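PDB 3OWA: acyl-CoA dehydrogenase from Bacillus anthracis, which probably catalyses the flavin-dependent alpha,beta-dehydrogenation of acyl-CoA thioesters, using bound FAD as its redox cofactor. Local coordinates for residues G278-A283 / S369-Y374; I286-A291 / A587-D592; Y290-Q295 / P300-P305; Q308-N313 / G379-G384. All blocks are in the same frame, centred on the assembly; numbering follows the deposited sequence.

Contact 1 (G278-A283 / S369-Y374)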
# COMPACT_ATOMS: atom_id res chain seq x y z
N GLY A 278 -14.78 6.17 -8.35
CA GLY A 278 -14.58 7.55 -8.86
C GLY A 278 -13.15 8.02 -8.61
O GLY A 278 -12.52 8.62 -9.47
N SER A 279 -12.63 7.75 -7.41
CA SER A 279 -11.28 8.15 -7.12
C SER A 279 -10.25 7.41 -7.94
O SER A 279 -9.24 8.00 -8.31
CB SER A 279 -10.97 7.97 -5.62
OG SER A 279 -11.94 8.66 -4.82
N ALA A 280 -10.46 6.12 -8.19
CA ALA A 280 -9.50 5.37 -8.97
C ALA A 280 -9.46 5.91 -10.39
O ALA A 280 -8.39 6.00 -10.97
CB ALA A 280 -9.84 3.83 -8.96
N LYS A 281 -10.61 6.29 -10.93
CA LYS A 281 -10.64 6.89 -12.26
C LYS A 281 -9.90 8.21 -12.30
O LYS A 281 -9.20 8.51 -13.26
CB LYS A 281 -12.06 7.17 -12.72
CG LYS A 281 -12.90 5.97 -13.07
CD LYS A 281 -14.22 6.48 -13.61
CE LYS A 281 -15.27 5.39 -13.78
NZ LYS A 281 -16.53 6.01 -14.31
N ARG A 282 -10.02 9.01 -11.24
CA ARG A 282 -9.32 10.28 -11.20
C ARG A 282 -7.79 10.06 -11.09
O ARG A 282 -7.00 10.79 -11.70
CB ARG A 282 -9.82 11.11 -9.99
CG ARG A 282 -9.14 12.44 -9.84
CD ARG A 282 -9.35 13.33 -11.10
NE ARG A 282 -8.66 14.60 -10.89
CZ ARG A 282 -8.49 15.53 -11.82
NH1 ARG A 282 -7.82 16.65 -11.52
NH2 ARG A 282 -8.97 15.34 -13.05
N ALA A 283 -7.38 9.07 -10.30
CA ALA A 283 -5.97 8.75 -10.18
C ALA A 283 -5.40 8.32 -11.55
O ALA A 283 -4.28 8.68 -11.90
CB ALA A 283 -5.74 7.61 -9.14
N SER A 369 -12.07 -0.58 -2.38
CA SER A 369 -11.09 0.11 -1.54
C SER A 369 -9.66 -0.38 -1.84
O SER A 369 -8.71 0.41 -1.81
CB SER A 369 -11.46 -0.07 -0.07
OG SER A 369 -11.45 -1.46 0.32
N GLU A 370 -9.49 -1.66 -2.14
CA GLU A 370 -8.16 -2.21 -2.49
C GLU A 370 -7.67 -1.84 -3.88
O GLU A 370 -6.48 -1.61 -4.09
CB GLU A 370 -8.11 -3.76 -2.32
CG GLU A 370 -8.30 -4.07 -0.86
CD GLU A 370 -7.96 -5.52 -0.50
OE1 GLU A 370 -8.06 -6.41 -1.38
OE2 GLU A 370 -7.62 -5.77 0.68
N VAL A 371 -8.56 -1.76 -4.84
CA VAL A 371 -8.18 -1.25 -6.14
C VAL A 371 -7.75 0.23 -6.03
O VAL A 371 -6.77 0.64 -6.64
CB VAL A 371 -9.40 -1.38 -7.14
CG1 VAL A 371 -9.19 -0.50 -8.35
CG2 VAL A 371 -9.55 -2.85 -7.59
N LEU A 372 -8.48 1.03 -5.24
CA LEU A 372 -8.12 2.44 -5.10
C LEU A 372 -6.77 2.51 -4.37
O LEU A 372 -5.88 3.29 -4.77
CB LEU A 372 -9.15 3.21 -4.28
CG LEU A 372 -8.79 4.68 -3.97
CD1 LEU A 372 -8.52 5.46 -5.22
CD2 LEU A 372 -9.81 5.35 -3.02
N ASP A 373 -6.60 1.69 -3.34
CA ASP A 373 -5.31 1.67 -2.61
C ASP A 373 -4.12 1.48 -3.61
O ASP A 373 -3.07 2.15 -3.53
CB ASP A 373 -5.37 0.52 -1.60
CG ASP A 373 -4.11 0.37 -0.77
OD1 ASP A 373 -4.04 0.90 0.36
OD2 ASP A 373 -3.15 -0.29 -1.24
N TYR A 374 -4.27 0.53 -4.51
CA TYR A 374 -3.23 0.23 -5.50
C TYR A 374 -3.08 1.40 -6.47
O TYR A 374 -1.96 1.77 -6.81
CB TYR A 374 -3.62 -1.07 -6.27
CG TYR A 374 -2.70 -1.34 -7.44
CD1 TYR A 374 -1.49 -2.01 -7.24
CD2 TYR A 374 -3.02 -0.88 -8.74
CE1 TYR A 374 -0.60 -2.23 -8.30
CE2 TYR A 374 -2.12 -1.09 -9.80
CZ TYR A 374 -0.93 -1.80 -9.57
OH TYR A 374 -0.03 -2.00 -10.60
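Leu372 drives one methyl, CD1, against the turn of helix at Ser279 and Ala280, and this is where the packing is tight. Leu372 CD1 lies 3.5 Å from Ser279 CB and 3.6 Å from Ala280 N, so it rests on backbone as much as on side chain. The second methyl, CD2, also rests on that carbon, 3.9 Å from Ser279 CB. Both methyls get there because CG stands anti to the backbone N (chi1 174°), which swings a side chain rooted at the flank of its helix across the gap. The small residues on the facing helix let the CA atoms of Ala280 and Leu372 come within 5.0 Å. Beside this wedge the contact slackens: Ala280 CB and Val371 CG1 are 4.4 Å apart, and Val371 also packs on Lys317 of helix 305-336. On the far flank of 369-374, Glu370 and Asp373 turn to salt bridges with Arg415 and Arg405, and both remain partly exposed. No hydrogen bond crosses between the segments, whose axes run nearly side by side, 9.0 Å apart at 20°. Helices 257-293 and 358-383, running here in the same sense, belong to the helical bundle of the acyl-CoA dehydrogenase C-terminal domain.

Contact 2 (I286-A291 / A587-D592)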
# COMPACT_ATOMS: atom_id res chain seq x y z
N ILE A 286 -5.06 11.72 -13.70
CA ILE A 286 -3.96 12.61 -13.36
C ILE A 286 -2.57 11.97 -13.56
O ILE A 286 -1.62 12.66 -13.89
CB ILE A 286 -4.11 13.28 -11.98
CG1 ILE A 286 -3.92 12.27 -10.87
CG2 ILE A 286 -5.47 13.95 -11.91
CD1 ILE A 286 -4.25 12.86 -9.48
N SER A 287 -2.50 10.65 -13.43
CA SER A 287 -1.28 9.94 -13.68
C SER A 287 -0.97 9.90 -15.16
O SER A 287 0.19 10.01 -15.53
CB SER A 287 -1.35 8.51 -13.11
OG SER A 287 -1.60 8.57 -11.73
N ALA A 288 -1.99 9.75 -16.00
CA ALA A 288 -1.78 9.68 -17.44
C ALA A 288 -1.39 11.06 -17.93
O ALA A 288 -0.47 11.19 -18.74
CB ALA A 288 -3.04 9.21 -18.14
N GLN A 289 -2.04 12.10 -17.42
CA GLN A 289 -1.67 13.47 -17.81
C GLN A 289 -0.23 13.77 -17.36
O GLN A 289 0.53 14.35 -18.12
CB GLN A 289 -2.61 14.52 -17.22
CG GLN A 289 -4.06 14.35 -17.53
CD GLN A 289 -4.95 15.37 -16.79
OE1 GLN A 289 -4.74 15.72 -15.62
NE2 GLN A 289 -5.96 15.86 -17.50
N TYR A 290 0.13 13.37 -16.14
CA TYR A 290 1.49 13.60 -15.65
C TYR A 290 2.54 12.87 -16.49
O TYR A 290 3.55 13.48 -16.85
CB TYR A 290 1.65 13.21 -14.16
CG TYR A 290 2.96 13.69 -13.64
CD1 TYR A 290 4.05 12.80 -13.49
CD2 TYR A 290 3.16 15.05 -13.33
CE1 TYR A 290 5.27 13.24 -13.05
CE2 TYR A 290 4.39 15.50 -12.87
CZ TYR A 290 5.44 14.60 -12.73
OH TYR A 290 6.68 15.04 -12.29
N ALA A 291 2.30 11.60 -16.81
CA ALA A 291 3.21 10.79 -17.62
C ALA A 291 3.48 11.39 -19.02
O ALA A 291 4.61 11.36 -19.49
CB ALA A 291 2.72 9.34 -17.76
N ALA A 587 -1.51 2.64 -24.31
CA ALA A 587 -1.50 3.54 -25.45
C ALA A 587 -2.79 4.34 -25.48
O ALA A 587 -2.75 5.55 -25.65
CB ALA A 587 -1.29 2.75 -26.79
N LYS A 588 -3.94 3.68 -25.31
CA LYS A 588 -5.22 4.38 -25.40
C LYS A 588 -5.50 5.30 -24.18
O LYS A 588 -6.08 6.39 -24.30
CB LYS A 588 -6.35 3.39 -25.56
CG LYS A 588 -7.68 4.09 -25.91
CD LYS A 588 -8.75 3.13 -26.27
CE LYS A 588 -9.86 3.86 -27.03
NZ LYS A 588 -10.91 2.86 -27.40
N ILE A 589 -5.08 4.85 -23.00
CA ILE A 589 -5.17 5.68 -21.79
C ILE A 589 -4.37 6.96 -21.97
O ILE A 589 -4.87 8.05 -21.70
CB ILE A 589 -4.64 4.90 -20.58
CG1 ILE A 589 -5.63 3.79 -20.26
CG2 ILE A 589 -4.39 5.87 -19.35
CD1 ILE A 589 -5.10 2.79 -19.30
N LEU A 590 -3.14 6.83 -22.47
CA LEU A 590 -2.26 7.97 -22.68
C LEU A 590 -2.73 8.86 -23.83
O LEU A 590 -2.48 10.07 -23.83
CB LEU A 590 -0.83 7.53 -22.95
CG LEU A 590 -0.16 6.91 -21.73
CD1 LEU A 590 1.06 6.09 -22.19
CD2 LEU A 590 0.19 8.01 -20.70
N GLU A 591 -3.42 8.26 -24.80
CA GLU A 591 -4.00 9.03 -25.92
C GLU A 591 -5.17 9.92 -25.44
O GLU A 591 -5.22 11.10 -25.76
CB GLU A 591 -4.45 8.07 -27.02
CG GLU A 591 -5.23 8.75 -28.13
CD GLU A 591 -4.35 9.63 -29.01
OE1 GLU A 591 -3.64 9.08 -29.89
OE2 GLU A 591 -4.37 10.88 -28.84
N ASP A 592 -6.08 9.34 -24.65
CA ASP A 592 -7.24 10.06 -24.10
C ASP A 592 -6.91 10.87 -22.85
O ASP A 592 -7.68 11.73 -22.45
CB ASP A 592 -8.40 9.08 -23.82
CG ASP A 592 -8.87 8.32 -25.08
OD1 ASP A 592 -8.63 8.80 -26.22
OD2 ASP A 592 -9.47 7.23 -24.94
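Ala291, which meets Leu590 across the contact, gives its backbone N to Ser287 O at 2.9 Å, an ordinary turn of helix 257-293. The serine hydroxyl OG is bonded one turn further back, to Ala283 O. This regular helix belongs to the helical bundle of the acyl-CoA dehydrogenase C-terminal domain, and here the last helix, 578-592, lies across it: segments 286-291 and 587-592 cross at almost a right angle (83°), their axes 8.8 Å apart. So close an approach is possible because segment 286-291 offers only alanines, Ala288 and Ala291, to two branched residues. Ile589 puts its CG2 branch forward, 3.8 Å from Ala288 CB, while CG1 carries CD1 off toward other neighbours. Leu590 starts from the flank of its helix and bends back, CG beside the backbone N (chi1 -68°), to bring CD2 between the two alanines. No polar bond joins the segments; aliphatic side chains pack on each other and on backbone. Leu311 and Ala315 of helix 305-336 touch Leu590 and Ile589, so the chain's last helix packs on both 257-293 and 305-336. Leu590 CD2 sits 4.1 Å from Ala291 CB and also rests on the alanine backbone, 3.8 Å from Ala288 O.

Contact 3 (Y290-Q295 / P300-P305). With FAD (flavin-adenine dinucleotide), chain J.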
# COMPACT_ATOMS: atom_id res chain seq x y z
N TYR A 290 0.13 13.37 -16.14
CA TYR A 290 1.49 13.60 -15.65
C TYR A 290 2.54 12.87 -16.49
O TYR A 290 3.55 13.48 -16.85
CB TYR A 290 1.65 13.21 -14.16
CG TYR A 290 2.96 13.69 -13.64
CD1 TYR A 290 4.05 12.80 -13.49
CD2 TYR A 290 3.16 15.05 -13.33
CE1 TYR A 290 5.27 13.24 -13.05
CE2 TYR A 290 4.39 15.50 -12.87
CZ TYR A 290 5.44 14.60 -12.73
OH TYR A 290 6.68 15.04 -12.29
N ALA A 291 2.30 11.60 -16.81
CA ALA A 291 3.21 10.79 -17.62
C ALA A 291 3.48 11.39 -19.02
O ALA A 291 4.61 11.36 -19.49
CB ALA A 291 2.72 9.34 -17.76
N ASN A 292 2.46 11.96 -19.65
CA ASN A 292 2.63 12.67 -20.93
C ASN A 292 3.45 13.96 -20.84
O ASN A 292 4.04 14.37 -21.82
CB ASN A 292 1.28 13.00 -21.58
CG ASN A 292 0.63 11.79 -22.26
OD1 ASN A 292 -0.59 11.73 -22.37
ND2 ASN A 292 1.42 10.84 -22.71
N GLN A 293 3.46 14.62 -19.68
CA GLN A 293 4.17 15.92 -19.60
C GLN A 293 5.58 15.81 -19.01
O GLN A 293 6.47 16.56 -19.41
CB GLN A 293 3.36 16.98 -18.85
CG GLN A 293 2.02 17.37 -19.53
CD GLN A 293 2.17 17.98 -20.92
OE1 GLN A 293 1.62 17.46 -21.89
NE2 GLN A 293 2.91 19.08 -21.01
N ARG A 294 5.76 14.90 -18.06
CA ARG A 294 7.06 14.77 -17.40
C ARG A 294 8.07 14.10 -18.33
O ARG A 294 7.86 12.98 -18.77
CB ARG A 294 6.91 13.95 -16.11
CG ARG A 294 8.22 13.62 -15.40
CD ARG A 294 9.07 14.84 -15.17
NE ARG A 294 10.07 14.60 -14.13
CZ ARG A 294 10.90 15.51 -13.63
NH1 ARG A 294 11.76 15.20 -12.64
NH2 ARG A 294 10.86 16.75 -14.12
N GLN A 295 9.17 14.79 -18.63
CA GLN A 295 10.25 14.18 -19.40
C GLN A 295 11.43 13.85 -18.50
O GLN A 295 11.75 14.61 -17.58
CB GLN A 295 10.70 15.10 -20.53
CG GLN A 295 9.55 15.64 -21.32
CD GLN A 295 9.86 15.78 -22.79
OE1 GLN A 295 10.95 15.45 -23.26
NE2 GLN A 295 8.89 16.28 -23.54
N PRO A 300 8.97 11.88 -22.84
CA PRO A 300 7.90 11.73 -21.84
C PRO A 300 8.01 10.36 -21.17
O PRO A 300 8.27 9.36 -21.84
CB PRO A 300 6.62 11.84 -22.69
CG PRO A 300 7.06 12.67 -23.93
CD PRO A 300 8.46 12.22 -24.19
N ILE A 301 7.85 10.32 -19.85
CA ILE A 301 8.02 9.04 -19.15
C ILE A 301 6.90 8.14 -19.58
O ILE A 301 6.94 6.92 -19.35
CB ILE A 301 8.02 9.20 -17.59
CG1 ILE A 301 6.69 9.81 -17.09
CG2 ILE A 301 9.22 10.07 -17.17
CD1 ILE A 301 6.62 9.91 -15.53
N ALA A 302 5.90 8.73 -20.22
CA ALA A 302 4.86 7.96 -20.88
C ALA A 302 5.44 6.92 -21.90
O ALA A 302 4.80 5.90 -22.19
CB ALA A 302 3.86 8.90 -21.60
N ARG A 303 6.64 7.18 -22.43
CA ARG A 303 7.26 6.29 -23.43
C ARG A 303 7.89 5.06 -22.77
O ARG A 303 8.27 4.12 -23.45
CB ARG A 303 8.31 7.04 -24.27
CG ARG A 303 7.75 8.19 -25.10
CD ARG A 303 7.02 7.73 -26.39
NE ARG A 303 5.71 7.13 -26.12
CZ ARG A 303 4.60 7.80 -25.81
NH1 ARG A 303 4.62 9.13 -25.74
NH2 ARG A 303 3.47 7.14 -25.55
N PHE A 304 8.01 5.08 -21.45
CA PHE A 304 8.62 3.94 -20.76
C PHE A 304 7.64 2.80 -20.47
O PHE A 304 6.60 3.02 -19.87
CB PHE A 304 9.42 4.34 -19.51
CG PHE A 304 10.41 5.46 -19.74
CD1 PHE A 304 10.52 6.49 -18.83
CD2 PHE A 304 11.25 5.47 -20.87
CE1 PHE A 304 11.44 7.54 -19.02
CE2 PHE A 304 12.16 6.50 -21.07
CZ PHE A 304 12.25 7.55 -20.15
N PRO A 305 7.97 1.58 -20.95
CA PRO A 305 7.10 0.44 -20.71
C PRO A 305 6.71 0.24 -19.25
O PRO A 305 5.58 -0.15 -19.01
CB PRO A 305 7.92 -0.74 -21.24
CG PRO A 305 8.70 -0.13 -22.41
CD PRO A 305 9.06 1.25 -21.90
PA FAD J . 11.27 11.11 -11.93
O1A FAD J . 10.53 12.11 -12.81
O2A FAD J . 12.71 10.99 -12.23
O5B FAD J . 10.49 9.73 -12.08
C5B FAD J . 9.11 9.70 -12.28
C4B FAD J . 8.67 8.27 -12.51
O4B FAD J . 9.21 7.80 -13.74
C3B FAD J . 9.16 7.33 -11.40
O3B FAD J . 8.21 6.32 -11.24
C2B FAD J . 10.38 6.70 -12.06
O2B FAD J . 10.67 5.43 -11.54
C1B FAD J . 9.95 6.62 -13.52
N9A FAD J . 11.11 6.57 -14.45
C8A FAD J . 12.07 7.54 -14.66
N7A FAD J . 12.94 7.10 -15.62
C5A FAD J . 12.53 5.87 -16.01
C6A FAD J . 13.03 4.95 -16.93
N6A FAD J . 14.21 5.15 -17.53
N1A FAD J . 12.36 3.75 -17.10
C2A FAD J . 11.22 3.46 -16.37
N3A FAD J . 10.73 4.38 -15.47
C4A FAD J . 11.37 5.54 -15.28
N1 FAD J . 18.05 14.59 -4.01
C2 FAD J . 19.32 14.94 -3.67
O2 FAD J . 20.19 14.91 -4.55
N3 FAD J . 19.63 15.33 -2.38
C4 FAD J . 18.68 15.37 -1.39
O4 FAD J . 18.99 15.72 -0.25
C4X FAD J . 17.38 14.99 -1.73
N5 FAD J . 16.38 15.01 -0.77
C5X FAD J . 15.08 14.71 -1.11
C6 FAD J . 14.07 14.81 -0.16
C7 FAD J . 12.76 14.51 -0.53
C7M FAD J . 11.65 14.58 0.50
C8 FAD J . 12.49 14.14 -1.85
C8M FAD J . 11.11 13.79 -2.31
C9 FAD J . 13.50 14.02 -2.80
C9A FAD J . 14.80 14.34 -2.44
N10 FAD J . 15.81 14.23 -3.39
C10 FAD J . 17.08 14.61 -3.04
C1' FAD J . 15.52 13.84 -4.81
C2' FAD J . 14.86 12.44 -4.86
O2' FAD J . 15.64 11.33 -4.36
C3' FAD J . 14.23 12.23 -6.24
O3' FAD J . 12.83 12.38 -6.15
C4' FAD J . 14.56 10.88 -6.79
O4' FAD J . 15.97 10.78 -6.85
C5' FAD J . 13.53 10.76 -8.25
O5' FAD J . 13.36 11.83 -9.09
P FAD J . 11.96 12.51 -9.55
O1P FAD J . 11.20 12.69 -8.26
O2P FAD J . 12.07 13.78 -10.30
O3P FAD J . 11.13 11.43 -10.36
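Ile301 and Arg294 cross obliquely: the isoleucine CD1 lies 4.0 Å from Arg294 CG, against the aliphatic root of the arginine, while the guanidinium continues outward to the FAD pyrophosphate. Ile301 CG1 is held in the crowded position between the backbone N and the carbonyl carbon (chi1 60°). This sets Ile301 CD1 between the arginine stem and the adenosine ribose, 3.8 Å from FAD O4B, with the Tyr290 ring obliquely alongside. Arg294 presents an edge to the cofactor. Arg294 NE gives a straight bond to FAD O1A, in the guanidinium plane, at 2.9 Å and 167°, and NH1 adds weak bonds to O1A and to O2P of the other phosphate. NH2 turns to Pro156 O of the second subunit. The guanidinium is thus fixed on several sides, and its positive charge probably balances part of the negative charge of the pyrophosphate. The backbone beside it is a tight beta hairpin, strands 295-296 and 299-300, following directly on helix 257-293. Gln295 and Pro300 form its antiparallel non-hydrogen-bonded pair, the glutamine chain running alongside the proline ring. Arg294 O receives Ile301 N at 2.9 Å, nearly along the carbonyl axis, and Pro300 CA adds a CH...O contact to the same oxygen at 3.3 Å. On the helix side Ala291 CB meets Ala302 CB at 4.0 Å. Phe304, N-cap of helix 305-336, lays one ring face against the adenine, FAD C6A lying over it toward the rim, 3.5 Å from Phe304 CD1.

Contact 4 (Q308-N313 / G379-G384). With FAD (flavin-adenine dinucleotide), chain J.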
# COMPACT_ATOMS: atom_id res chain seq x y z
N GLN A 308 3.94 2.56 -18.62
CA GLN A 308 2.78 2.06 -19.35
C GLN A 308 2.15 0.87 -18.61
O GLN A 308 0.93 0.78 -18.47
CB GLN A 308 3.22 1.62 -20.75
CG GLN A 308 3.62 2.79 -21.61
CD GLN A 308 4.25 2.37 -22.93
OE1 GLN A 308 4.25 1.19 -23.29
NE2 GLN A 308 4.81 3.34 -23.65
N GLU A 309 2.99 -0.02 -18.11
CA GLU A 309 2.50 -1.18 -17.38
C GLU A 309 1.70 -0.75 -16.11
O GLU A 309 0.62 -1.30 -15.86
CB GLU A 309 3.66 -2.11 -16.99
CG GLU A 309 3.21 -3.49 -16.47
CD GLU A 309 4.36 -4.34 -15.90
OE1 GLU A 309 4.25 -5.59 -15.95
OE2 GLU A 309 5.38 -3.78 -15.41
N LYS A 310 2.23 0.20 -15.33
CA LYS A 310 1.51 0.68 -14.14
C LYS A 310 0.14 1.23 -14.54
O LYS A 310 -0.87 0.89 -13.94
CB LYS A 310 2.30 1.76 -13.39
CG LYS A 310 3.62 1.31 -12.82
CD LYS A 310 4.32 2.53 -12.23
CE LYS A 310 5.76 2.22 -11.79
NZ LYS A 310 5.75 1.27 -10.60
N LEU A 311 0.09 2.08 -15.58
CA LEU A 311 -1.18 2.62 -16.05
C LEU A 311 -2.18 1.58 -16.48
O LEU A 311 -3.38 1.72 -16.18
CB LEU A 311 -1.00 3.65 -17.19
CG LEU A 311 -0.45 5.05 -16.83
CD1 LEU A 311 -0.23 5.87 -18.06
CD2 LEU A 311 -1.42 5.85 -15.87
N ALA A 312 -1.72 0.54 -17.17
CA ALA A 312 -2.60 -0.54 -17.62
C ALA A 312 -3.16 -1.38 -16.46
O ALA A 312 -4.32 -1.80 -16.52
CB ALA A 312 -1.86 -1.45 -18.64
N ASN A 313 -2.34 -1.65 -15.44
CA ASN A 313 -2.81 -2.38 -14.29
C ASN A 313 -3.87 -1.56 -13.57
O ASN A 313 -4.92 -2.06 -13.20
CB ASN A 313 -1.65 -2.69 -13.32
CG ASN A 313 -0.71 -3.76 -13.84
OD1 ASN A 313 -1.07 -4.55 -14.69
ND2 ASN A 313 0.53 -3.78 -13.29
N GLY A 379 0.02 5.82 -8.55
CA GLY A 379 -0.06 7.22 -9.02
C GLY A 379 1.00 8.06 -8.36
O GLY A 379 1.66 8.88 -8.98
N VAL A 380 1.20 7.84 -7.06
CA VAL A 380 2.29 8.48 -6.44
C VAL A 380 3.64 8.09 -7.07
O VAL A 380 4.48 8.97 -7.30
CB VAL A 380 2.33 8.12 -4.89
CG1 VAL A 380 3.65 8.55 -4.31
CG2 VAL A 380 1.13 8.79 -4.14
N GLN A 381 3.89 6.79 -7.29
CA GLN A 381 5.14 6.32 -7.85
C GLN A 381 5.39 6.92 -9.24
O GLN A 381 6.50 7.33 -9.58
CB GLN A 381 5.17 4.78 -7.97
CG GLN A 381 6.57 4.22 -8.19
CD GLN A 381 7.42 4.39 -6.93
OE1 GLN A 381 6.87 4.68 -5.88
NE2 GLN A 381 8.78 4.26 -7.04
N ILE A 382 4.35 6.97 -10.05
CA ILE A 382 4.48 7.62 -11.38
C ILE A 382 4.92 9.11 -11.27
O ILE A 382 5.67 9.62 -12.12
CB ILE A 382 3.15 7.54 -12.14
CG1 ILE A 382 2.94 6.14 -12.70
CG2 ILE A 382 3.10 8.52 -13.36
CD1 ILE A 382 1.53 5.89 -13.15
N HIS A 383 4.46 9.80 -10.24
CA HIS A 383 4.82 11.22 -10.01
C HIS A 383 6.22 11.35 -9.38
O HIS A 383 6.80 12.41 -9.38
CB HIS A 383 3.79 11.93 -9.07
CG HIS A 383 2.51 12.33 -9.75
ND1 HIS A 383 1.51 11.43 -10.04
CD2 HIS A 383 2.08 13.54 -10.18
CE1 HIS A 383 0.51 12.07 -10.65
NE2 HIS A 383 0.82 13.36 -10.71
N GLY A 384 6.76 10.26 -8.85
CA GLY A 384 8.05 10.36 -8.17
C GLY A 384 7.97 11.21 -6.91
O GLY A 384 6.96 11.19 -6.20
PA FAD J . 11.27 11.11 -11.93
O1A FAD J . 10.53 12.11 -12.81
O2A FAD J . 12.71 10.99 -12.23
O5B FAD J . 10.49 9.73 -12.08
C5B FAD J . 9.11 9.70 -12.28
C4B FAD J . 8.67 8.27 -12.51
O4B FAD J . 9.21 7.80 -13.74
C3B FAD J . 9.16 7.33 -11.40
O3B FAD J . 8.21 6.32 -11.24
C2B FAD J . 10.38 6.70 -12.06
O2B FAD J . 10.67 5.43 -11.54
C1B FAD J . 9.95 6.62 -13.52
N9A FAD J . 11.11 6.57 -14.45
C8A FAD J . 12.07 7.54 -14.66
N7A FAD J . 12.94 7.10 -15.62
C5A FAD J . 12.53 5.87 -16.01
C6A FAD J . 13.03 4.95 -16.93
N6A FAD J . 14.21 5.15 -17.53
N1A FAD J . 12.36 3.75 -17.10
C2A FAD J . 11.22 3.46 -16.37
N3A FAD J . 10.73 4.38 -15.47
C4A FAD J . 11.37 5.54 -15.28
N1 FAD J . 18.05 14.59 -4.01
C2 FAD J . 19.32 14.94 -3.67
O2 FAD J . 20.19 14.91 -4.55
N3 FAD J . 19.63 15.33 -2.38
C4 FAD J . 18.68 15.37 -1.39
O4 FAD J . 18.99 15.72 -0.25
C4X FAD J . 17.38 14.99 -1.73
N5 FAD J . 16.38 15.01 -0.77
C5X FAD J . 15.08 14.71 -1.11
C6 FAD J . 14.07 14.81 -0.16
C7 FAD J . 12.76 14.51 -0.53
C7M FAD J . 11.65 14.58 0.50
C8 FAD J . 12.49 14.14 -1.85
C8M FAD J . 11.11 13.79 -2.31
C9 FAD J . 13.50 14.02 -2.80
C9A FAD J . 14.80 14.34 -2.44
N10 FAD J . 15.81 14.23 -3.39
C10 FAD J . 17.08 14.61 -3.04
C1' FAD J . 15.52 13.84 -4.81
C2' FAD J . 14.86 12.44 -4.86
O2' FAD J . 15.64 11.33 -4.36
C3' FAD J . 14.23 12.23 -6.24
O3' FAD J . 12.83 12.38 -6.15
C4' FAD J . 14.56 10.88 -6.79
O4' FAD J . 15.97 10.78 -6.85
C5' FAD J . 13.53 10.76 -8.25
O5' FAD J . 13.36 11.83 -9.09
P FAD J . 11.96 12.51 -9.55
O1P FAD J . 11.20 12.69 -8.26
O2P FAD J . 12.07 13.78 -10.30
O3P FAD J . 11.13 11.43 -10.36
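Lys310 runs out extended and then kinks at its last torsion (chi4 -68°), which brings NZ to 3.9 Å from Gln381 CG, the two side chains crossing at a slant. Gln381 meets it by placing CG anti to the backbone N (chi1 -164°), where Gln381 CG is also 4.0 Å from FAD O3B. A bend at chi2 then turns the amide away, to Arg402, Glu412 and Arg405 O, all of the second subunit. The ammonium of Lys310 likewise finds Glu378 of its own chain and Glu412 of the second subunit, two carboxylates that should keep it charged. Nearer the root of the lysine, its chain and that of Ile382 pass antiparallel, Lys310 CD 3.9 Å from Ile382 CG1. Leu311 comes in at about a right angle, its CD2 4.0 Å from Ile382 CD1. Helices 305-336 and 358-383 belong to the helical bundle of the acyl-CoA dehydrogenase C-terminal domain; here 308-313 and 379-383 run antiparallel (159°), and with axes 10.6 Å apart they meet through long side chains rather than backbone. The C-terminal turn of 358-383 carries the cofactor: FAD O3B donates to Gln381 O at 2.6 Å, and Ile382 O lies 3.3 Å from FAD C4B. His383 ND1 reaches Gly379 O at 2.8 Å from above the carbonyl plane, while the backbone N of His383 approaches that oxygen from the opposite face. Gly384, with positive phi, leads the chain along the pyrophosphate toward Gly385, whose N is hydrogen-bonded to FAD.

Helix 257-293 runs through contacts 1, 2 and 3 in turn, from the packed interior to the cofactor. Contact 1 is farthest from contact 3, about 21 Å between centres, and reaches contact 4 through a probable hydrogen bond, Tyr374 OH to Asn313 ND2 at 3.3 Å. Contacts 2, 3 and 4 cluster, their centres about 9 to 10 Å apart: Leu590 CD2 and Leu311 CD1 touch at 3.4 Å, and Ile301 CD1 lies 3.6 Å from Ile382 O. Contacts 3 and 4 together hold the adenosine and pyrophosphate of one FAD, whose binding site the second subunit completes; the side chain of Ala291, shared by contacts 2 and 3, is about 8 Å from it.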